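Local coordinates for protein amorpha-4,11-diene synthase (PDB 4GAX) that probably cyclises farnesyl diphosphate to a sesquiterpene, being a plant terpene synthase variant altered in residues that steer product choice, at residues C379-F383 with F439-V443; M430-T435 with P518-A524; F304-I309 with L422-L428; N390-E394 with V412-T416. All blocks are in the same frame, centred on the assembly; numbering follows the deposited sequence.

In the fold
Interactions 1, 3 and 4 pair helices of the alpha-helical terpene synthase domain, and interaction 2 sets the loop 430-435 on the start of helix 519-535. Interaction 3 is the buried middle, its centre about 12 Å from the centres of both interaction 1 and interaction 2, and Tyr-427 on its second helix touches residues of both. Thr-424 of the same helix packs on Phe-383 and Ala-442 of interaction 1. Interactions 1 and 4 use the same helix, 374-399, with centres about 16 Å apart and no touch between them. Interaction 4 borders the presumed metal site: Leu-391 packs on Asp-316, which begins the DDIYD form of the DDxxD motif on helix 299-322, the helix that also supplies interaction 3.

Interaction 1 of 4, residues C379-F383 with F439-V443; sequences CGKEF and FEWAV
Cys-379 and Phe-439 form the aromatic part of this contact. Cys-379 CB hangs over the middle of the Phe-439 ring, 3.4 Å from the ring centroid and only 9° off the ring normal, which makes a well-centred CH-pi contact. Its SG lies above the same face, 4.5 Å from that centroid, and adds a sulfur-aromatic interaction. Next to it, the backbone N of Gly-380 approaches Phe-439 CZ obliquely at 3.6 Å.

The second kind of contact is plain apolar packing by the far end of the Phe-383 ring. With CG beside the backbone N (chi1 -83°), the ring extends across the gap between the helices. Phe-383 CE2 meets CD1 of Phe-439 at 4.0 Å, close to the plane of the Phe-439 ring and at its edge, the two side chains running past each other in opposite directions. Phe-383 CZ reaches Ala-442 CB at 3.7 Å and Val-443 CG1 at 3.5 Å, and the valine crosses the phenylalanine at about a right angle.

Segments 379-383 and 439-443 run nearly parallel, 17° apart, and their axes approach to 11.4 Å, a wide spacing that the two phenylalanines bridge. Both rings also rest on Thr-424 of helix 419-429, and Phe-439 stands edge-to-face to Tyr-427, so the contact belongs to the helical bundle of the class I terpene synthase fold.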
loop_
_atom_site.group_PDB
_atom_site.type_symbol
_atom_site.label_atom_id
_atom_site.label_comp_id
_atom_site.label_asym_id
_atom_site.label_seq_id
_atom_site.Cartn_x
_atom_site.Cartn_y
_atom_site.Cartn_z
ATOM N N CYS A 379 -6.845 -22.038 -7.379
ATOM C CA CYS A 379 -5.510 -21.461 -7.461
ATOM C C CYS A 379 -5.178 -20.706 -6.178
ATOM O O CYS A 379 -4.121 -20.926 -5.586
ATOM C CB CYS A 379 -5.380 -20.547 -8.683
ATOM S SG CYS A 379 -5.321 -21.453 -10.263
ATOM N N GLY A 380 -6.090 -19.840 -5.735
ATOM C CA GLY A 380 -5.910 -19.110 -4.482
ATOM C C GLY A 380 -5.708 -20.031 -3.285
ATOM O O GLY A 380 -4.822 -19.813 -2.452
ATOM N N LYS A 381 -6.530 -21.069 -3.198
ATOM C CA LYS A 381 -6.502 -21.983 -2.058
ATOM C C LYS A 381 -5.119 -22.575 -1.813
ATOM O O LYS A 381 -4.669 -22.673 -0.667
ATOM C CB LYS A 381 -7.518 -23.112 -2.262
ATOM C CG LYS A 381 -7.449 -24.205 -1.194
ATOM C CD LYS A 381 -8.646 -25.148 -1.296
ATOM C CE LYS A 381 -8.547 -26.038 -2.526
ATOM N NZ LYS A 381 -9.732 -26.940 -2.651
ATOM N N GLU A 382 -4.443 -22.958 -2.892
ATOM C CA GLU A 382 -3.120 -23.576 -2.782
ATOM C C GLU A 382 -2.111 -22.608 -2.151
ATOM O O GLU A 382 -1.213 -23.021 -1.422
ATOM C CB GLU A 382 -2.644 -24.034 -4.164
ATOM C CG GLU A 382 -1.251 -24.632 -4.208
ATOM C CD GLU A 382 -1.140 -25.959 -3.468
ATOM O OE1 GLU A 382 -2.181 -26.615 -3.228
ATOM O OE2 GLU A 382 0.001 -26.344 -3.132
ATOM N N PHE A 383 -2.267 -21.318 -2.416
ATOM C CA PHE A 383 -1.384 -20.331 -1.802
ATOM C C PHE A 383 -1.615 -20.251 -0.298
ATOM O O PHE A 383 -0.695 -19.966 0.472
ATOM C CB PHE A 383 -1.602 -18.955 -2.427
ATOM C CG PHE A 383 -0.855 -18.749 -3.720
ATOM C CD1 PHE A 383 0.415 -18.183 -3.722
ATOM C CD2 PHE A 383 -1.420 -19.124 -4.927
ATOM C CE1 PHE A 383 1.106 -17.985 -4.904
ATOM C CE2 PHE A 383 -0.734 -18.925 -6.120
ATOM C CZ PHE A 383 0.532 -18.357 -6.105
ATOM N N PHE A 439 -2.232 -15.559 -12.276
ATOM C CA PHE A 439 -1.862 -16.629 -11.353
ATOM C C PHE A 439 -0.557 -17.296 -11.741
ATOM O O PHE A 439 0.232 -17.664 -10.870
ATOM C CB PHE A 439 -2.977 -17.666 -11.227
ATOM C CG PHE A 439 -3.886 -17.422 -10.061
ATOM C CD1 PHE A 439 -3.427 -17.614 -8.767
ATOM C CD2 PHE A 439 -5.189 -16.996 -10.254
ATOM C CE1 PHE A 439 -4.259 -17.388 -7.680
ATOM C CE2 PHE A 439 -6.020 -16.778 -9.181
ATOM C CZ PHE A 439 -5.553 -16.975 -7.889
ATOM N N GLU A 440 -0.335 -17.467 -13.042
ATOM C CA GLU A 440 0.949 -17.964 -13.516
ATOM C C GLU A 440 2.062 -17.048 -13.011
ATOM O O GLU A 440 3.103 -17.513 -12.530
ATOM C CB GLU A 440 0.972 -18.042 -15.046
ATOM C CG GLU A 440 0.044 -19.091 -15.634
ATOM C CD GLU A 440 -0.075 -18.977 -17.148
ATOM O OE1 GLU A 440 0.524 -18.040 -17.727
ATOM O OE2 GLU A 440 -0.767 -19.824 -17.758
ATOM N N TRP A 441 1.847 -15.745 -13.123
ATOM C CA TRP A 441 2.804 -14.779 -12.596
ATOM C C TRP A 441 3.060 -15.032 -11.108
ATOM O O TRP A 441 4.205 -15.200 -10.679
ATOM C CB TRP A 441 2.296 -13.348 -12.798
ATOM C CG TRP A 441 3.271 -12.337 -12.302
ATOM C CD1 TRP A 441 4.423 -11.932 -12.922
ATOM C CD2 TRP A 441 3.193 -11.604 -11.080
ATOM N NE1 TRP A 441 5.065 -10.993 -12.156
ATOM C CE2 TRP A 441 4.328 -10.767 -11.021
ATOM C CE3 TRP A 441 2.271 -11.569 -10.027
ATOM C CZ2 TRP A 441 4.566 -9.911 -9.952
ATOM C CZ3 TRP A 441 2.506 -10.713 -8.968
ATOM C CH2 TRP A 441 3.642 -9.896 -8.938
ATOM N N ALA A 442 1.973 -15.080 -10.342
ATOM C CA ALA A 442 2.017 -15.352 -8.904
ATOM C C ALA A 442 2.815 -16.599 -8.536
ATOM O O ALA A 442 3.581 -16.584 -7.569
ATOM C CB ALA A 442 0.599 -15.452 -8.339
ATOM N N VAL A 443 2.644 -17.678 -9.295
ATOM C CA VAL A 443 3.339 -18.924 -8.966
ATOM C C VAL A 443 4.776 -18.945 -9.487
ATOM O O VAL A 443 5.575 -19.776 -9.074
ATOM C CB VAL A 443 2.576 -20.188 -9.457
ATOM C CG1 VAL A 443 1.099 -20.122 -9.059
ATOM C CG2 VAL A 443 2.710 -20.351 -10.956
#

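Interaction 2 of 4, residues M430-T435 with P518-A524; sequences MSDIVT and PRPLLVA
Leu-521, Ile-433 and Met-430 carry this contact between the loop that follows helix 419-429 and the first turns of helix 519-535. Leu-521 stands in the centre, and its two methyls divide the work. CD2 meets the thioether of Met-430, 3.6 Å from SD, with the methionine's CE almost as near; the two side chains pass each other in opposite directions. CD1 of Leu-521 turns to a second partner on the loop, CG1 of Val-434, 3.6 Å away. An alanine in place of Leu-521 would remove both methyls and is likely to leave a gap between Met-430 and Val-434, with the methionine's sulfur lacking its closest neighbour in the helix.

Met-430 is bent at chi3 (-116°), a turn that brings its terminal CE to 3.9 Å from Ala-524 CB, one turn further along the helix than Leu-521. Ile-433 contributes mainly its CD1. This single methyl lies 3.8 Å from Pro-518 CB, 3.8 Å from Pro-520 CB and 4.0 Å from Leu-521 CG, so it is set against both prolines at the start of the helix. The backbone joins in where Ile-433 O comes to 3.4 Å from Pro-518 CG.

The loop segment ends at Thr-435, whose OG1 caps the N of Ala-438 at the start of helix 436-443. Tyr-427 of helix 419-429 packs against both Val-434 and Leu-521, while Tyr-298 touches Met-430 and Pro-520. The loop thus connects helices 419-429 and 436-443 while resting against the N-terminal end of helix 519-535.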
loop_
_atom_site.group_PDB
_atom_site.type_symbol
_atom_site.label_atom_id
_atom_site.label_comp_id
_atom_site.label_asym_id
_atom_site.label_seq_id
_atom_site.Cartn_x
_atom_site.Cartn_y
_atom_site.Cartn_z
ATOM N N MET A 430 -10.750 -9.658 -6.339
ATOM C CA MET A 430 -10.920 -9.025 -7.652
ATOM C C MET A 430 -11.072 -10.038 -8.777
ATOM O O MET A 430 -10.418 -9.932 -9.821
ATOM C CB MET A 430 -9.735 -8.109 -7.956
ATOM C CG MET A 430 -9.709 -6.871 -7.112
ATOM S SD MET A 430 -8.358 -5.732 -7.554
ATOM C CE MET A 430 -7.470 -5.826 -6.009
ATOM N N SER A 431 -11.954 -11.006 -8.566
ATOM C CA SER A 431 -12.144 -12.112 -9.498
ATOM C C SER A 431 -12.543 -11.709 -10.923
ATOM O O SER A 431 -12.229 -12.422 -11.886
ATOM C CB SER A 431 -13.192 -13.075 -8.936
ATOM O OG SER A 431 -14.229 -12.344 -8.302
ATOM N N ASP A 432 -13.244 -10.588 -11.062
ATOM C CA ASP A 432 -13.752 -10.164 -12.372
ATOM C C ASP A 432 -12.658 -9.853 -13.395
ATOM O O ASP A 432 -12.907 -9.900 -14.603
ATOM C CB ASP A 432 -14.654 -8.945 -12.215
ATOM C CG ASP A 432 -14.074 -7.924 -11.265
ATOM O OD1 ASP A 432 -13.579 -8.334 -10.191
ATOM O OD2 ASP A 432 -14.100 -6.718 -11.591
ATOM N N ILE A 433 -11.453 -9.540 -12.922
ATOM C CA ILE A 433 -10.361 -9.165 -13.822
ATOM C C ILE A 433 -9.146 -10.106 -13.787
ATOM O O ILE A 433 -8.261 -10.025 -14.652
ATOM C CB ILE A 433 -9.876 -7.713 -13.571
ATOM C CG1 ILE A 433 -9.115 -7.615 -12.248
ATOM C CG2 ILE A 433 -11.044 -6.734 -13.607
ATOM C CD1 ILE A 433 -8.173 -6.425 -12.183
ATOM N N VAL A 434 -9.089 -10.995 -12.800
ATOM C CA VAL A 434 -7.979 -11.945 -12.734
ATOM C C VAL A 434 -7.926 -12.842 -13.977
ATOM O O VAL A 434 -8.948 -13.330 -14.449
ATOM C CB VAL A 434 -8.009 -12.813 -11.456
ATOM C CG1 VAL A 434 -7.677 -11.975 -10.257
ATOM C CG2 VAL A 434 -9.359 -13.451 -11.280
ATOM N N THR A 435 -6.724 -13.025 -14.510
ATOM C CA THR A 435 -6.499 -13.902 -15.647
ATOM C C THR A 435 -5.770 -15.139 -15.154
ATOM O O THR A 435 -5.215 -15.132 -14.052
ATOM C CB THR A 435 -5.599 -13.235 -16.698
ATOM O OG1 THR A 435 -4.378 -12.814 -16.079
ATOM C CG2 THR A 435 -6.290 -12.027 -17.323
ATOM N N PRO A 518 -2.990 -7.836 -14.569
ATOM C CA PRO A 518 -3.853 -6.683 -14.853
ATOM C C PRO A 518 -3.463 -5.500 -13.982
ATOM O O PRO A 518 -3.189 -5.680 -12.785
ATOM C CB PRO A 518 -5.253 -7.187 -14.470
ATOM C CG PRO A 518 -5.173 -8.679 -14.666
ATOM C CD PRO A 518 -3.770 -9.041 -14.226
ATOM N N ARG A 519 -3.421 -4.309 -14.575
ATOM C CA ARG A 519 -2.991 -3.120 -13.833
ATOM C C ARG A 519 -3.617 -2.884 -12.460
ATOM O O ARG A 519 -2.907 -2.481 -11.528
ATOM C CB ARG A 519 -3.110 -1.851 -14.676
ATOM C CG ARG A 519 -1.754 -1.246 -14.938
ATOM C CD ARG A 519 -1.818 0.106 -15.617
ATOM N NE ARG A 519 -2.059 1.187 -14.671
ATOM C CZ ARG A 519 -1.199 1.578 -13.734
ATOM N NH1 ARG A 519 -0.027 0.963 -13.576
ATOM N NH2 ARG A 519 -1.519 2.583 -12.941
ATOM N N PRO A 520 -4.941 -3.098 -12.327
ATOM C CA PRO A 520 -5.515 -2.778 -11.013
ATOM C C PRO A 520 -4.987 -3.699 -9.921
ATOM O O PRO A 520 -4.986 -3.303 -8.745
ATOM C CB PRO A 520 -7.026 -2.980 -11.218
ATOM C CG PRO A 520 -7.231 -2.819 -12.696
ATOM C CD PRO A 520 -5.987 -3.396 -13.329
ATOM N N LEU A 521 -4.531 -4.891 -10.299
ATOM C CA LEU A 521 -3.928 -5.806 -9.323
ATOM C C LEU A 521 -2.485 -5.407 -9.036
ATOM O O LEU A 521 -1.981 -5.572 -7.906
ATOM C CB LEU A 521 -3.979 -7.246 -9.848
ATOM C CG LEU A 521 -5.361 -7.902 -9.815
ATOM C CD1 LEU A 521 -5.318 -9.237 -10.546
ATOM C CD2 LEU A 521 -5.808 -8.096 -8.363
ATOM N N LEU A 522 -1.811 -4.873 -10.057
ATOM C CA LEU A 522 -0.428 -4.430 -9.882
ATOM C C LEU A 522 -0.438 -3.241 -8.930
ATOM O O LEU A 522 0.433 -3.135 -8.042
ATOM C CB LEU A 522 0.195 -4.054 -11.231
ATOM C CG LEU A 522 1.629 -3.530 -11.148
ATOM C CD1 LEU A 522 2.518 -4.571 -10.498
ATOM C CD2 LEU A 522 2.166 -3.157 -12.532
ATOM N N VAL A 523 -1.434 -2.366 -9.101
ATOM C CA VAL A 523 -1.590 -1.184 -8.255
ATOM C C VAL A 523 -1.816 -1.649 -6.816
ATOM O O VAL A 523 -1.239 -1.088 -5.883
ATOM C CB VAL A 523 -2.754 -0.273 -8.743
ATOM C CG1 VAL A 523 -3.151 0.769 -7.675
ATOM C CG2 VAL A 523 -2.378 0.412 -10.072
ATOM N N ALA A 524 -2.629 -2.694 -6.645
ATOM C CA ALA A 524 -2.875 -3.261 -5.315
ATOM C C ALA A 524 -1.579 -3.764 -4.704
ATOM O O ALA A 524 -1.318 -3.529 -3.532
ATOM C CB ALA A 524 -3.894 -4.416 -5.391
#

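Interaction 3 of 4, residues F304-I309 with L422-L428; sequences FLAKVI and LTTTCYL
Thr-425 points its methyl into helix 299-322, and three residues gather round it. Its chi1 of -63° places OG1 beside the backbone N and leaves CG2 anti to that nitrogen, directed at the neighbouring helix. CG2 lies 3.6 Å from Leu-305 CD1, 3.7 Å from Val-308 CG2 and 3.8 Å from Phe-304 CD2. Val-308 and Thr-425 meet tip to tip, whereas the phenylalanine and the leucine approach the threonine at a slant.

Leu-305 leaves its backbone to one side of the partner helix, but its extended first torsion (chi1 175°) carries the isobutyl group back across. There the methyls fork: CD1 goes to Thr-425 and Leu-422, while CD2 lies 4.0 Å from Cys-426 SG. Leu-422 in turn sends CD2 to 3.7 Å from Ile-309 CG1, these two side chains crossing at about a right angle. At the other end, CE2 of Phe-304 reaches Leu-428 CD1. Within its own helix, the phenylalanine has Val-308 CG2 above one face, offset toward the rim.

The two segments run obliquely antiparallel at 146°, with axes 9.7 Å apart. Every touching residue is buried, and the hydroxyl of Thr-425 is satisfied within its own helix by Leu-421 O. Cohesion here therefore rests on dispersion and on the fit of branched side chains, rather than on directional polar bonds between the two segments.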
loop_
_atom_site.group_PDB
_atom_site.type_symbol
_atom_site.label_atom_id
_atom_site.label_comp_id
_atom_site.label_asym_id
_atom_site.label_seq_id
_atom_site.Cartn_x
_atom_site.Cartn_y
_atom_site.Cartn_z
ATOM N N PHE A 304 -13.022 -9.037 2.394
ATOM C CA PHE A 304 -12.478 -10.398 2.384
ATOM C C PHE A 304 -11.004 -10.389 2.811
ATOM O O PHE A 304 -10.563 -11.245 3.575
ATOM C CB PHE A 304 -12.607 -11.031 0.992
ATOM C CG PHE A 304 -12.132 -12.446 0.948
ATOM C CD1 PHE A 304 -12.746 -13.411 1.733
ATOM C CD2 PHE A 304 -11.033 -12.806 0.177
ATOM C CE1 PHE A 304 -12.296 -14.740 1.733
ATOM C CE2 PHE A 304 -10.570 -14.130 0.168
ATOM C CZ PHE A 304 -11.214 -15.103 0.944
ATOM N N LEU A 305 -10.246 -9.425 2.300
ATOM C CA LEU A 305 -8.827 -9.334 2.598
ATOM C C LEU A 305 -8.627 -9.088 4.083
ATOM O O LEU A 305 -7.749 -9.687 4.710
ATOM C CB LEU A 305 -8.176 -8.230 1.761
ATOM C CG LEU A 305 -6.694 -7.893 2.018
ATOM C CD1 LEU A 305 -5.787 -9.092 1.776
ATOM C CD2 LEU A 305 -6.268 -6.716 1.085
ATOM N N ALA A 306 -9.464 -8.237 4.659
ATOM C CA ALA A 306 -9.376 -7.972 6.088
ATOM C C ALA A 306 -9.600 -9.258 6.885
ATOM O O ALA A 306 -8.881 -9.522 7.852
ATOM C CB ALA A 306 -10.399 -6.903 6.493
ATOM N N LYS A 307 -10.594 -10.053 6.489
ATOM C CA LYS A 307 -10.838 -11.338 7.155
ATOM C C LYS A 307 -9.639 -12.268 7.046
ATOM O O LYS A 307 -9.252 -12.906 8.024
ATOM C CB LYS A 307 -12.078 -12.015 6.575
ATOM C CG LYS A 307 -13.362 -11.214 6.841
ATOM C CD LYS A 307 -14.570 -11.858 6.142
ATOM C CE LYS A 307 -15.875 -11.120 6.495
ATOM N NZ LYS A 307 -17.060 -11.770 5.826
ATOM N N VAL A 308 -9.049 -12.350 5.858
ATOM C CA VAL A 308 -7.895 -13.215 5.661
ATOM C C VAL A 308 -6.719 -12.737 6.510
ATOM O O VAL A 308 -6.016 -13.548 7.117
ATOM C CB VAL A 308 -7.499 -13.311 4.166
ATOM C CG1 VAL A 308 -6.197 -14.052 3.997
ATOM C CG2 VAL A 308 -8.605 -14.020 3.378
ATOM N N ILE A 309 -6.518 -11.424 6.582
ATOM C CA ILE A 309 -5.463 -10.889 7.453
ATOM C C ILE A 309 -5.724 -11.218 8.935
ATOM O O ILE A 309 -4.791 -11.551 9.692
ATOM C CB ILE A 309 -5.248 -9.371 7.217
ATOM C CG1 ILE A 309 -4.730 -9.153 5.797
ATOM C CG2 ILE A 309 -4.272 -8.784 8.241
ATOM C CD1 ILE A 309 -4.744 -7.689 5.323
ATOM N N LEU A 422 -1.208 -12.425 0.563
ATOM C CA LEU A 422 -1.919 -11.158 0.435
ATOM C C LEU A 422 -2.181 -10.807 -1.023
ATOM O O LEU A 422 -3.252 -10.291 -1.350
ATOM C CB LEU A 422 -1.156 -10.019 1.120
ATOM C CG LEU A 422 -0.977 -10.182 2.635
ATOM C CD1 LEU A 422 -0.278 -8.964 3.225
ATOM C CD2 LEU A 422 -2.316 -10.436 3.329
ATOM N N THR A 423 -1.209 -11.069 -1.892
ATOM C CA THR A 423 -1.383 -10.785 -3.320
ATOM C C THR A 423 -2.508 -11.629 -3.923
ATOM O O THR A 423 -3.416 -11.118 -4.584
ATOM C CB THR A 423 -0.092 -11.069 -4.123
ATOM O OG1 THR A 423 0.959 -10.207 -3.675
ATOM C CG2 THR A 423 -0.322 -10.848 -5.621
ATOM N N THR A 424 -2.456 -12.929 -3.689
ATOM C CA THR A 424 -3.481 -13.791 -4.246
ATOM C C THR A 424 -4.834 -13.625 -3.539
ATOM O O THR A 424 -5.879 -13.954 -4.122
ATOM C CB THR A 424 -3.035 -15.262 -4.276
ATOM O OG1 THR A 424 -2.699 -15.684 -2.951
ATOM C CG2 THR A 424 -1.803 -15.416 -5.191
ATOM N N THR A 425 -4.825 -13.130 -2.302
ATOM C CA THR A 425 -6.099 -12.830 -1.632
ATOM C C THR A 425 -6.756 -11.664 -2.362
ATOM O O THR A 425 -7.996 -11.605 -2.496
ATOM C CB THR A 425 -5.928 -12.476 -0.147
ATOM O OG1 THR A 425 -5.396 -13.603 0.564
ATOM C CG2 THR A 425 -7.276 -12.097 0.472
ATOM N N CYS A 426 -5.932 -10.733 -2.848
ATOM C CA CYS A 426 -6.452 -9.657 -3.710
ATOM C C CYS A 426 -7.000 -10.208 -5.025
ATOM O O CYS A 426 -7.993 -9.686 -5.555
ATOM C CB CYS A 426 -5.380 -8.608 -4.013
ATOM S SG CYS A 426 -5.034 -7.530 -2.591
ATOM N N TYR A 427 -6.339 -11.237 -5.565
ATOM C CA TYR A 427 -6.836 -11.875 -6.778
ATOM C C TYR A 427 -8.270 -12.369 -6.550
ATOM O O TYR A 427 -9.165 -12.138 -7.371
ATOM C CB TYR A 427 -5.977 -13.075 -7.170
ATOM C CG TYR A 427 -4.652 -12.766 -7.843
ATOM C CD1 TYR A 427 -4.002 -13.748 -8.583
ATOM C CD2 TYR A 427 -4.028 -11.529 -7.703
ATOM C CE1 TYR A 427 -2.786 -13.508 -9.195
ATOM C CE2 TYR A 427 -2.798 -11.277 -8.323
ATOM C CZ TYR A 427 -2.189 -12.274 -9.064
ATOM O OH TYR A 427 -0.978 -12.054 -9.688
ATOM N N LEU A 428 -8.484 -13.061 -5.435
ATOM C CA LEU A 428 -9.793 -13.650 -5.155
ATOM C C LEU A 428 -10.846 -12.566 -4.982
ATOM O O LEU A 428 -11.983 -12.732 -5.419
ATOM C CB LEU A 428 -9.745 -14.525 -3.898
ATOM C CG LEU A 428 -8.875 -15.776 -3.995
ATOM C CD1 LEU A 428 -9.105 -16.682 -2.774
ATOM C CD2 LEU A 428 -9.191 -16.521 -5.281
#

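Interaction 4 of 4, residues N390-E394 with V412-T416; sequences NLMVE and VAVIT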
loop_
_atom_site.group_PDB
_atom_site.type_symbol
_atom_site.label_atom_id
_atom_site.label_comp_id
_atom_site.label_asym_id
_atom_site.label_seq_id
_atom_site.Cartn_x
_atom_site.Cartn_y
_atom_site.Cartn_z
ATOM N N ASN A 390 4.708 -23.632 4.891
ATOM C CA ASN A 390 6.021 -23.055 5.155
ATOM C C ASN A 390 6.167 -22.579 6.597
ATOM O O ASN A 390 7.281 -22.523 7.123
ATOM C CB ASN A 390 6.369 -21.967 4.134
ATOM C CG ASN A 390 6.729 -22.551 2.775
ATOM O OD1 ASN A 390 7.885 -22.907 2.521
ATOM N ND2 ASN A 390 5.736 -22.664 1.899
ATOM N N LEU A 391 5.048 -22.244 7.238
ATOM C CA LEU A 391 5.074 -22.041 8.684
ATOM C C LEU A 391 5.499 -23.347 9.361
ATOM O O LEU A 391 6.234 -23.329 10.348
ATOM C CB LEU A 391 3.718 -21.566 9.219
ATOM C CG LEU A 391 3.338 -20.102 8.962
ATOM C CD1 LEU A 391 1.944 -19.800 9.491
ATOM C CD2 LEU A 391 4.357 -19.145 9.583
ATOM N N MET A 392 5.063 -24.482 8.810
ATOM C CA MET A 392 5.404 -25.787 9.387
ATOM C C MET A 392 6.833 -26.183 9.037
ATOM O O MET A 392 7.468 -26.963 9.762
ATOM C CB MET A 392 4.437 -26.873 8.925
ATOM C CG MET A 392 4.583 -28.176 9.703
ATOM S SD MET A 392 4.232 -27.928 11.458
ATOM C CE MET A 392 5.523 -28.921 12.211
ATOM N N VAL A 393 7.334 -25.652 7.924
ATOM C CA VAL A 393 8.729 -25.855 7.554
ATOM C C VAL A 393 9.633 -25.354 8.673
ATOM O O VAL A 393 10.509 -26.086 9.150
ATOM C CB VAL A 393 9.093 -25.132 6.238
ATOM C CG1 VAL A 393 10.604 -24.891 6.145
ATOM C CG2 VAL A 393 8.595 -25.926 5.039
ATOM N N GLU A 394 9.401 -24.114 9.101
ATOM C CA GLU A 394 10.248 -23.512 10.120
ATOM C C GLU A 394 10.010 -24.078 11.520
ATOM O O GLU A 394 10.853 -23.914 12.407
ATOM C CB GLU A 394 10.145 -21.986 10.100
ATOM C CG GLU A 394 8.749 -21.434 9.957
ATOM C CD GLU A 394 8.757 -19.992 9.472
ATOM O OE1 GLU A 394 9.739 -19.597 8.808
ATOM O OE2 GLU A 394 7.789 -19.252 9.758
ATOM N N VAL A 412 12.093 -18.625 2.413
ATOM C CA VAL A 412 10.895 -19.138 3.074
ATOM C C VAL A 412 10.095 -18.008 3.736
ATOM O O VAL A 412 8.915 -18.173 4.055
ATOM C CB VAL A 412 11.238 -20.241 4.101
ATOM C CG1 VAL A 412 11.493 -19.634 5.471
ATOM C CG2 VAL A 412 10.119 -21.263 4.177
ATOM N N ALA A 413 10.735 -16.856 3.912
ATOM C CA ALA A 413 10.080 -15.691 4.497
ATOM C C ALA A 413 9.327 -14.866 3.455
ATOM O O ALA A 413 8.597 -13.931 3.801
ATOM C CB ALA A 413 11.092 -14.824 5.230
ATOM N N VAL A 414 9.513 -15.193 2.179
ATOM C CA VAL A 414 8.710 -14.570 1.132
ATOM C C VAL A 414 7.300 -15.111 1.288
ATOM O O VAL A 414 6.311 -14.398 1.101
ATOM C CB VAL A 414 9.234 -14.906 -0.277
ATOM C CG1 VAL A 414 8.206 -14.530 -1.340
ATOM C CG2 VAL A 414 10.550 -14.193 -0.537
ATOM N N ILE A 415 7.232 -16.388 1.647
ATOM C CA ILE A 415 5.966 -17.066 1.859
ATOM C C ILE A 415 5.387 -16.748 3.241
ATOM O O ILE A 415 4.281 -16.224 3.349
ATOM C CB ILE A 415 6.125 -18.587 1.686
ATOM C CG1 ILE A 415 6.532 -18.908 0.243
ATOM C CG2 ILE A 415 4.834 -19.307 2.057
ATOM C CD1 ILE A 415 7.106 -20.301 0.058
ATOM N N THR A 416 6.139 -17.041 4.297
ATOM C CA THR A 416 5.612 -16.880 5.653
ATOM C C THR A 416 5.359 -15.433 6.044
ATOM O O THR A 416 4.666 -15.169 7.030
ATOM C CB THR A 416 6.536 -17.505 6.712
ATOM O OG1 THR A 416 7.776 -16.784 6.745
ATOM C CG2 THR A 416 6.788 -18.975 6.402
#
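Asn-390 lies against Val-412 and Ile-415 where helix 374-399 crosses the short helix 407-416, two neighbouring elements of the alpha-helical terpene synthase fold. Packing is tight round the amide: OD1 sits 3.2 Å from Val-412 CG2, and ND2 is 3.3 Å from Ile-415 CD1. The isoleucine crosses the asparagine at about a right angle, touching it with both CD1 and CG2. Because ND2 is hydrogen-bonded to Asp-386 O of its own helix, the amide can lie among methyl groups with that donor satisfied.

Thr-416 forms the other firm point. With OG1 set between the backbone N and the carbonyl carbon (chi1 66°), it turns the hydroxyl back to Val-412 O, 3.2 Å from OG1, and leaves CG2 for helix 374-399. That oxygen also accepts from Thr-416 N. CG2 lies 3.5 Å from Glu-394 OE2 and 3.8 Å from Asn-390 CB, while Leu-391, which also packs on Asp-316 of the DDxxD motif, brings CD2 to 4.0 Å from Thr-416 CB. A glycine here would probably leave Asn-390 CB and Leu-391 CD2 without the methyl they pack on and Val-412 O with one donor fewer.

Contacts lengthen toward the far side of Val-412. Its CG1 is 3.8 Å from Glu-394 OE1, and Val-393, little of which is buried here, holds CG1 4.2 Å from Val-412 CG2.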